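Local coordinates for protein prolyl endopeptidase (PDB 2BKL) that probably cleaves oligopeptides on the carboxyl side of proline, and less readily alanine, as a serine peptidase of the prolyl oligopeptidase family, at residues G210-P213 with S214-T217; T223-P226 with T227-L230; G487-G490 with K491-D495. All coordinates share one frame; numbering follows the deposited sequence.

Contact 1: residues G210-P213 with S214-T217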
ATOM      1  N   GLY A 210       4.948 -14.965  28.698  1.00 11.63           N
ATOM      2  CA  GLY A 210       5.190 -16.138  29.506  1.00 12.80           C
ATOM      3  C   GLY A 210       3.945 -16.888  29.906  1.00 12.06           C
ATOM      4  O   GLY A 210       4.052 -17.909  30.562  1.00 14.42           O
ATOM      5  N   THR A 211       2.776 -16.422  29.467  1.00 10.07           N
ATOM      6  CA  THR A 211       1.532 -17.101  29.782  1.00 10.40           C
ATOM      7  C   THR A 211       0.930 -17.627  28.517  1.00 11.24           C
ATOM      8  O   THR A 211       1.251 -17.148  27.427  1.00 10.25           O
ATOM      9  CB  THR A 211       0.529 -16.151  30.458  1.00 10.78           C
ATOM     10  OG1 THR A 211       0.129 -15.132  29.530  1.00 15.50           O
ATOM     11  CG2 THR A 211       1.180 -15.410  31.610  1.00 11.82           C
ATOM     12  N   GLU A 212       0.033 -18.599  28.663  1.00 12.29           N
ATOM     13  CA  GLU A 212      -0.682 -19.162  27.512  1.00 13.30           C
ATOM     14  C   GLU A 212      -1.587 -18.126  26.867  1.00 12.03           C
ATOM     15  O   GLU A 212      -2.342 -17.476  27.564  1.00 13.06           O
ATOM     16  CB  GLU A 212      -1.548 -20.353  27.957  1.00 15.48           C
ATOM     17  CG  GLU A 212      -0.743 -21.490  28.550  1.00 19.71           C
ATOM     18  CD  GLU A 212      -0.665 -21.446  30.082  1.00 19.62           C
ATOM     19  OE1 GLU A 212      -0.734 -20.338  30.691  1.00 22.44           O
ATOM     20  OE2 GLU A 212      -0.532 -22.534  30.692  1.00 22.60           O
ATOM     21  N   PRO A 213      -1.530 -17.943  25.539  1.00 11.54           N
ATOM     22  CA  PRO A 213      -2.414 -16.968  24.878  1.00 12.48           C
ATOM     23  C   PRO A 213      -3.941 -17.208  25.046  1.00 11.66           C
ATOM     24  O   PRO A 213      -4.695 -16.247  24.911  1.00 13.48           O
ATOM     25  CB  PRO A 213      -1.985 -17.051  23.405  1.00 12.69           C
ATOM     26  CG  PRO A 213      -0.576 -17.491  23.497  1.00 13.29           C
ATOM     27  CD  PRO A 213      -0.537 -18.502  24.606  1.00 13.37           C
ATOM     28  N   SER A 214      -4.380 -18.417  25.371  1.00 14.97           N
ATOM     29  CA  SER A 214      -5.801 -18.630  25.699  1.00 15.50           C
ATOM     30  C   SER A 214      -6.270 -17.828  26.932  1.00 16.54           C
ATOM     31  O   SER A 214      -7.477 -17.547  27.067  1.00 15.81           O
ATOM     32  CB  SER A 214      -6.091 -20.112  25.929  1.00 16.73           C
ATOM     33  OG  SER A 214      -5.528 -20.503  27.164  1.00 14.42           O
ATOM     34  N   LYS A 215      -5.328 -17.450  27.805  1.00 14.92           N
ATOM     35  CA  LYS A 215      -5.615 -16.616  28.974  1.00 15.08           C
ATOM     36  C   LYS A 215      -5.565 -15.114  28.688  1.00 13.34           C
ATOM     37  O   LYS A 215      -5.853 -14.307  29.572  1.00 15.20           O
ATOM     38  CB  LYS A 215      -4.648 -16.937  30.127  1.00 14.38           C
ATOM     39  CG  LYS A 215      -4.617 -18.401  30.552  1.00 15.07           C
ATOM     40  CD  LYS A 215      -3.574 -18.645  31.631  1.00 15.04           C
ATOM     41  CE  LYS A 215      -3.643 -20.061  32.177  1.00 15.77           C
ATOM     42  NZ  LYS A 215      -2.732 -20.224  33.346  1.00 16.25           N
ATOM     43  N   ASP A 216      -5.229 -14.730  27.454  1.00 14.04           N
ATOM     44  CA  ASP A 216      -5.153 -13.313  27.104  1.00 13.15           C
ATOM     45  C   ASP A 216      -6.471 -12.629  27.410  1.00 15.14           C
ATOM     46  O   ASP A 216      -7.531 -13.191  27.117  1.00 18.90           O
ATOM     47  CB  ASP A 216      -4.845 -13.137  25.610  1.00 13.01           C
ATOM     48  CG  ASP A 216      -3.397 -13.422  25.263  1.00 11.15           C
ATOM     49  OD1 ASP A 216      -2.601 -13.839  26.154  1.00 12.49           O
ATOM     50  OD2 ASP A 216      -2.940 -13.228  24.102  1.00 10.18           O
ATOM     51  N   THR A 217      -6.427 -11.429  27.992  1.00 13.95           N
ATOM     52  CA  THR A 217      -7.662 -10.712  28.299  1.00 16.52           C
ATOM     53  C   THR A 217      -8.251 -10.115  27.035  1.00 13.68           C
ATOM     54  O   THR A 217      -7.525  -9.654  26.138  1.00 12.04           O
ATOM     55  CB  THR A 217      -7.504  -9.612  29.383  1.00 19.72           C
ATOM     56  OG1 THR A 217      -6.620  -8.599  28.936  1.00 25.30           O
ATOM     57  CG2 THR A 217      -6.833 -10.157  30.617  1.00 23.35           C
TER
HETATM   58  O   HOH W   1      -1.954 -13.518  28.638  1.00 20.55           O
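D216 OD1 is gripped by two groups: a water donates to D216 OD1, its oxygen 2.6 Å from OD1, and H207 ND1 bonds to it from strand 203-208. The same water donates to T211 OG1, so the two side chains are bridged across the loop. The loop is a short 3-10 turn between the third strand, 203-208, and the outermost strand, 217-220, of a four-stranded beta-propeller blade. Two successive i to i+3 backbone bonds build the turn. K215 N donates to E212 O at 3.0 Å, and D216 N donates to P213 O with an N-H...O angle of 159°. With CG beside its own backbone N (chi1 -75°), D216 folds its carboxylate back over P213, where OD1 comes 3.4 Å from P213 CA. The other oxygen, OD2, is taken by Y184 OH, so this buried carboxylate is tied to the blade through both of its oxygens. T211 OG1 is also bonded to T208 O, which ties it to the end of strand 203-208. On the exposed side E212 and K215 run alongside each other, pointing the same way. The glutamate chain bends at chi2 (95°) while the lysine stays extended beyond CG, and the salt bridge that results is weak: K215 NZ lies 3.3 Å from E212 OE1, and K215 CE is just as close to that oxygen.

Contact 2: residues T223-P226 with T227-L230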
ATOM      1  N   THR A 223     -16.567  -5.775  16.489  1.00  8.54           N
ATOM      2  CA  THR A 223     -17.677  -4.981  15.993  1.00  8.63           C
ATOM      3  C   THR A 223     -18.747  -5.850  15.363  1.00  8.78           C
ATOM      4  O   THR A 223     -19.893  -5.441  15.275  1.00 11.61           O
ATOM      5  CB  THR A 223     -17.221  -3.997  14.899  1.00  8.70           C
ATOM      6  OG1 THR A 223     -16.764  -4.724  13.753  1.00  9.41           O
ATOM      7  CG2 THR A 223     -16.067  -3.110  15.383  1.00 11.42           C
ATOM      8  N   GLY A 224     -18.375  -7.029  14.885  1.00  7.31           N
ATOM      9  CA  GLY A 224     -19.292  -7.852  14.136  1.00  7.72           C
ATOM     10  C   GLY A 224     -19.650  -7.350  12.743  1.00  8.53           C
ATOM     11  O   GLY A 224     -20.618  -7.809  12.141  1.00 11.47           O
ATOM     12  N   ASP A 225     -18.872  -6.394  12.244  1.00  8.53           N
ATOM     13  CA  ASP A 225     -19.153  -5.715  10.995  1.00  7.73           C
ATOM     14  C   ASP A 225     -17.927  -5.831  10.094  1.00  6.99           C
ATOM     15  O   ASP A 225     -16.898  -5.220  10.366  1.00  6.30           O
ATOM     16  CB  ASP A 225     -19.450  -4.247  11.306  1.00  8.08           C
ATOM     17  CG  ASP A 225     -19.883  -3.469  10.106  1.00  9.38           C
ATOM     18  OD1 ASP A 225     -19.713  -3.971   8.973  1.00 11.65           O
ATOM     19  OD2 ASP A 225     -20.438  -2.333  10.232  1.00 12.17           O
ATOM     20  N   PRO A 226     -18.022  -6.633   9.045  1.00  6.52           N
ATOM     21  CA  PRO A 226     -16.845  -6.901   8.203  1.00  8.50           C
ATOM     22  C   PRO A 226     -16.516  -5.719   7.281  1.00  7.10           C
ATOM     23  O   PRO A 226     -15.575  -5.826   6.491  1.00  8.35           O
ATOM     24  CB  PRO A 226     -17.265  -8.142   7.413  1.00  8.57           C
ATOM     25  CG  PRO A 226     -18.748  -7.973   7.284  1.00  9.72           C
ATOM     26  CD  PRO A 226     -19.219  -7.366   8.579  1.00  7.40           C
ATOM     27  N   THR A 227     -17.288  -4.631   7.352  1.00  7.28           N
ATOM     28  CA  THR A 227     -16.931  -3.427   6.633  1.00  7.32           C
ATOM     29  C   THR A 227     -16.100  -2.474   7.467  1.00  9.37           C
ATOM     30  O   THR A 227     -15.888  -1.334   7.049  1.00  9.57           O
ATOM     31  CB  THR A 227     -18.155  -2.671   6.065  1.00  8.86           C
ATOM     32  OG1 THR A 227     -18.937  -2.100   7.138  1.00 10.33           O
ATOM     33  CG2 THR A 227     -19.066  -3.605   5.275  1.00  7.19           C
ATOM     34  N   THR A 228     -15.637  -2.918   8.626  1.00  7.78           N
ATOM     35  CA  THR A 228     -14.797  -2.124   9.516  1.00  8.12           C
ATOM     36  C   THR A 228     -13.466  -2.778   9.786  1.00  8.53           C
ATOM     37  O   THR A 228     -13.278  -3.961   9.554  1.00  9.15           O
ATOM     38  CB  THR A 228     -15.475  -1.899  10.861  1.00  8.01           C
ATOM     39  OG1 THR A 228     -15.611  -3.162  11.545  1.00  9.60           O
ATOM     40  CG2 THR A 228     -16.876  -1.327  10.680  1.00  9.73           C
ATOM     41  N   PHE A 229     -12.550  -1.977  10.331  1.00  7.90           N
ATOM     42  CA  PHE A 229     -11.366  -2.466  11.021  1.00  8.50           C
ATOM     43  C   PHE A 229     -11.422  -2.048  12.489  1.00  9.22           C
ATOM     44  O   PHE A 229     -11.912  -0.979  12.824  1.00  9.56           O
ATOM     45  CB  PHE A 229     -10.071  -1.925  10.424  1.00  8.83           C
ATOM     46  CG  PHE A 229      -9.854  -2.276   8.973  1.00  8.75           C
ATOM     47  CD1 PHE A 229     -10.362  -1.468   7.951  1.00 10.69           C
ATOM     48  CD2 PHE A 229      -9.136  -3.407   8.630  1.00 10.74           C
ATOM     49  CE1 PHE A 229     -10.142  -1.809   6.605  1.00 11.60           C
ATOM     50  CE2 PHE A 229      -8.924  -3.746   7.288  1.00 12.82           C
ATOM     51  CZ  PHE A 229      -9.410  -2.946   6.291  1.00 11.25           C
ATOM     52  N   LEU A 230     -10.851  -2.853  13.363  1.00  7.63           N
ATOM     53  CA  LEU A 230     -10.711  -2.475  14.762  1.00  7.19           C
ATOM     54  C   LEU A 230      -9.223  -2.374  15.059  1.00  8.82           C
ATOM     55  O   LEU A 230      -8.479  -3.309  14.804  1.00 10.19           O
ATOM     56  CB  LEU A 230     -11.354  -3.542  15.643  1.00  7.83           C
ATOM     57  CG  LEU A 230     -11.504  -3.207  17.121  1.00  8.15           C
ATOM     58  CD1 LEU A 230     -12.598  -2.168  17.346  1.00  9.86           C
ATOM     59  CD2 LEU A 230     -11.812  -4.476  17.904  1.00 11.05           C
TER
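T223 and T228 face each other through their hydroxyls across the loop between propeller strands 217-220 and 229-234, and hydrogen bonds carry most of this contact. T223 OG1 donates to T228 OG1 at 2.9 Å, and T228 OG1 in turn donates to D225 O at 2.7 Å, lying in the carbonyl plane. T223 OG1 also accepts from D225 N, which makes an ST turn. D225 O takes a second donor, T228 N, from above that plane; this bond closes a type I beta turn from D225 to T228. The side chain of D225 adds a third set of bonds. Its CG stands opposite the backbone N (chi1 -175°), swinging the carboxylate over the turn, where OD1 receives both T227 OG1 at 2.7 Å and T227 N at 3.0 Å. Both donors arrive from one face of the carboxylate, well out of its plane.

Van der Waals contacts are fewer. The methyl T228 CG2 sits 3.7 Å from the carboxylate oxygen D225 OD2. Methyl meets methyl where T223 CG2 reaches L230 CD1 at 4.1 Å, next to I245 of strand 241-247.

Two oxygens of D225 with two donors each, and a chain of hydroxyl hydrogen bonds running from T223 OG1 through T228 OG1 to D225 O, probably fix the rotations of T223, T227 and T228, just ahead of F229, which touches the bound N-[(benzyloxy)carbonyl]-L-alanyl-L-proline.

Contact 3: residues G487-G490 with K491-D495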
ATOM      1  N   GLY A 487      -5.283  10.935  -1.890  1.00  6.10           N
ATOM      2  CA  GLY A 487      -5.369  11.942  -0.847  1.00  7.47           C
ATOM      3  C   GLY A 487      -4.609  13.221  -1.119  1.00  6.84           C
ATOM      4  O   GLY A 487      -4.451  14.016  -0.215  1.00  8.09           O
ATOM      5  N   GLU A 488      -4.174  13.454  -2.352  1.00  5.73           N
ATOM      6  CA  GLU A 488      -3.148  14.464  -2.577  1.00  7.01           C
ATOM      7  C   GLU A 488      -3.647  15.841  -2.199  1.00  7.19           C
ATOM      8  O   GLU A 488      -2.856  16.652  -1.663  1.00  8.33           O
ATOM      9  CB  GLU A 488      -2.625  14.411  -4.004  1.00  6.28           C
ATOM     10  CG  GLU A 488      -1.792  13.158  -4.322  1.00  8.38           C
ATOM     11  CD  GLU A 488      -2.556  11.943  -4.861  1.00  7.02           C
ATOM     12  OE1 GLU A 488      -3.800  11.866  -4.660  1.00  7.32           O
ATOM     13  OE2 GLU A 488      -1.905  11.063  -5.529  1.00  6.61           O
ATOM     14  N   TYR A 489      -4.903  16.135  -2.500  1.00  5.87           N
ATOM     15  CA  TYR A 489      -5.515  17.419  -2.153  1.00  6.21           C
ATOM     16  C   TYR A 489      -6.558  17.296  -1.043  1.00  6.79           C
ATOM     17  O   TYR A 489      -7.457  18.132  -0.922  1.00  9.51           O
ATOM     18  CB  TYR A 489      -6.078  18.098  -3.382  1.00  6.91           C
ATOM     19  CG  TYR A 489      -5.045  18.535  -4.369  1.00  7.43           C
ATOM     20  CD1 TYR A 489      -4.151  19.523  -4.072  1.00  6.42           C
ATOM     21  CD2 TYR A 489      -5.008  18.003  -5.628  1.00  8.91           C
ATOM     22  CE1 TYR A 489      -3.199  19.949  -5.001  1.00  6.64           C
ATOM     23  CE2 TYR A 489      -4.070  18.413  -6.568  1.00  9.37           C
ATOM     24  CZ  TYR A 489      -3.179  19.410  -6.265  1.00  6.77           C
ATOM     25  OH  TYR A 489      -2.264  19.853  -7.194  1.00  8.98           O
ATOM     26  N   GLY A 490      -6.398  16.277  -0.209  1.00  7.27           N
ATOM     27  CA  GLY A 490      -7.188  16.111   0.995  1.00  6.70           C
ATOM     28  C   GLY A 490      -8.504  15.413   0.743  1.00  6.48           C
ATOM     29  O   GLY A 490      -8.661  14.683  -0.246  1.00  6.60           O
ATOM     30  N   LYS A 491      -9.452  15.617   1.655  1.00  7.27           N
ATOM     31  CA  LYS A 491     -10.680  14.844   1.673  1.00  6.39           C
ATOM     32  C   LYS A 491     -11.496  14.992   0.398  1.00  7.28           C
ATOM     33  O   LYS A 491     -12.097  14.036  -0.071  1.00  7.73           O
ATOM     34  CB  LYS A 491     -11.524  15.192   2.904  1.00  7.98           C
ATOM     35  CG  LYS A 491     -12.871  14.525   2.966  1.00 11.28           C
ATOM     36  CD  LYS A 491     -13.665  15.059   4.156  1.00 11.90           C
ATOM     37  CE  LYS A 491     -15.140  14.717   4.101  1.00 14.55           C
ATOM     38  NZ  LYS A 491     -15.369  13.277   4.107  1.00 15.05           N
ATOM     39  N   ALA A 492     -11.530  16.206  -0.135  1.00  6.84           N
ATOM     40  CA  ALA A 492     -12.279  16.470  -1.334  1.00  8.42           C
ATOM     41  C   ALA A 492     -11.745  15.668  -2.528  1.00  7.35           C
ATOM     42  O   ALA A 492     -12.495  15.305  -3.410  1.00  8.66           O
ATOM     43  CB  ALA A 492     -12.209  17.945  -1.640  1.00 10.28           C
ATOM     44  N   TRP A 493     -10.444  15.426  -2.557  1.00  5.77           N
ATOM     45  CA  TRP A 493      -9.782  14.676  -3.644  1.00  5.55           C
ATOM     46  C   TRP A 493     -10.167  13.198  -3.544  1.00  4.19           C
ATOM     47  O   TRP A 493     -10.521  12.564  -4.537  1.00  5.06           O
ATOM     48  CB  TRP A 493      -8.287  14.846  -3.545  1.00  6.01           C
ATOM     49  CG  TRP A 493      -7.528  14.615  -4.817  1.00  4.90           C
ATOM     50  CD1 TRP A 493      -6.622  13.645  -5.062  1.00  3.63           C
ATOM     51  CD2 TRP A 493      -7.553  15.446  -5.972  1.00  5.46           C
ATOM     52  NE1 TRP A 493      -6.103  13.773  -6.324  1.00  5.09           N
ATOM     53  CE2 TRP A 493      -6.673  14.886  -6.902  1.00  5.40           C
ATOM     54  CE3 TRP A 493      -8.262  16.609  -6.324  1.00  5.66           C
ATOM     55  CZ2 TRP A 493      -6.438  15.455  -8.129  1.00  5.30           C
ATOM     56  CZ3 TRP A 493      -8.036  17.166  -7.554  1.00  6.37           C
ATOM     57  CH2 TRP A 493      -7.134  16.579  -8.442  1.00  5.29           C
ATOM     58  N   HIS A 494     -10.137  12.669  -2.331  1.00  5.04           N
ATOM     59  CA  HIS A 494     -10.482  11.296  -2.065  1.00  4.10           C
ATOM     60  C   HIS A 494     -11.973  11.079  -2.396  1.00  5.28           C
ATOM     61  O   HIS A 494     -12.338  10.158  -3.129  1.00  5.09           O
ATOM     62  CB  HIS A 494     -10.175  10.953  -0.583  1.00  5.74           C
ATOM     63  CG  HIS A 494     -10.573   9.580  -0.173  1.00  6.07           C
ATOM     64  ND1 HIS A 494     -11.016   9.301   1.100  1.00  9.32           N
ATOM     65  CD2 HIS A 494     -10.626   8.414  -0.859  1.00  7.00           C
ATOM     66  CE1 HIS A 494     -11.322   8.016   1.180  1.00  8.88           C
ATOM     67  NE2 HIS A 494     -11.092   7.450   0.004  1.00  8.27           N
ATOM     68  N   ASP A 495     -12.813  11.929  -1.832  1.00  5.16           N
ATOM     69  CA  ASP A 495     -14.265  11.770  -1.991  1.00  6.88           C
ATOM     70  C   ASP A 495     -14.729  11.890  -3.430  1.00  6.64           C
ATOM     71  O   ASP A 495     -15.692  11.221  -3.829  1.00  6.98           O
ATOM     72  CB  ASP A 495     -15.040  12.754  -1.114  1.00  7.48           C
ATOM     73  CG  ASP A 495     -15.049  12.368   0.350  1.00 11.29           C
ATOM     74  OD1 ASP A 495     -14.616  11.240   0.716  1.00 12.67           O
ATOM     75  OD2 ASP A 495     -15.460  13.200   1.200  1.00 13.16           O
TER
HETATM   76  O   HOH W   2      -9.752  18.538   0.555  1.00 16.25           O
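W493 lies against Y489 where the chain turns into helix 491-495 of the alpha/beta-hydrolase domain, with G490 at the N-cap. The W493 side chain runs outward from CB, which rests 3.3 Å from G490 O, and CG, opposite the backbone N (chi1 -157°), turns the ring back over the preceding type I turn, G487 to G490. CD1 meets E488 OE1 at 3.4 Å, at the indole edge, with carboxylate and ring planes 80° apart. NE1 donates to N482 O, while E488 OE2 is held by N482 ND2 and M460 N. The six-membered ring of W493, from CD2 and CE3 round to CH2, takes the edge of the Y489 ring on one face in a T-shaped stack: the centroids of these Y489 and W493 rings are 4.8 Å apart and their planes at 78°. Y489 CD2 does the touching, 3.6 Å from W493 CE3 and over the middle of the indole. The two side chains run side by side and share P431 of strand 429-437 as a neighbour, and Y489 OH goes on to D339 of the propeller. With an alanine in place of W493, the ring face under Y489 CD2 and the NE1 donor go, which would probably leave a gap beside P431, the tyrosine ring freer to turn and N482 O without its mate.

At the cap, G490 O takes two donors: H494 N at 3.3 Å, nearly straight, and a weak bond from W493 N. G490 has a positive phi, where a side chain would clash with K491 N. Water 2 donates to Y489 O and accepts from A492 N, linking turn to helix. K491 NZ, also bonded to G272 O, reaches D495 one turn on and makes a salt bridge to the syn lone pair of D495 OD2 at 2.9 Å.

Contacts 1 and 2 follow each other along the propeller: 210-217 is the loop leading into strand 217-220, and contact 2 carries the chain on from that strand into the next blade. Their centres are 24 Å apart, nearest atoms about 11 Å. Contact 3 belongs to the peptidase domain, again 24 Å from contact 2 between centres but 43 Å from contact 1. Contacts 2 and 3 both approach the bound N-[(benzyloxy)carbonyl]-L-alanyl-L-proline between the domains: F229 touches it, the L230 side chain is about 11 Å away and that of H494 about 9 Å. Contact 1 sits at the outer surface, 32 Å from the chain's centre.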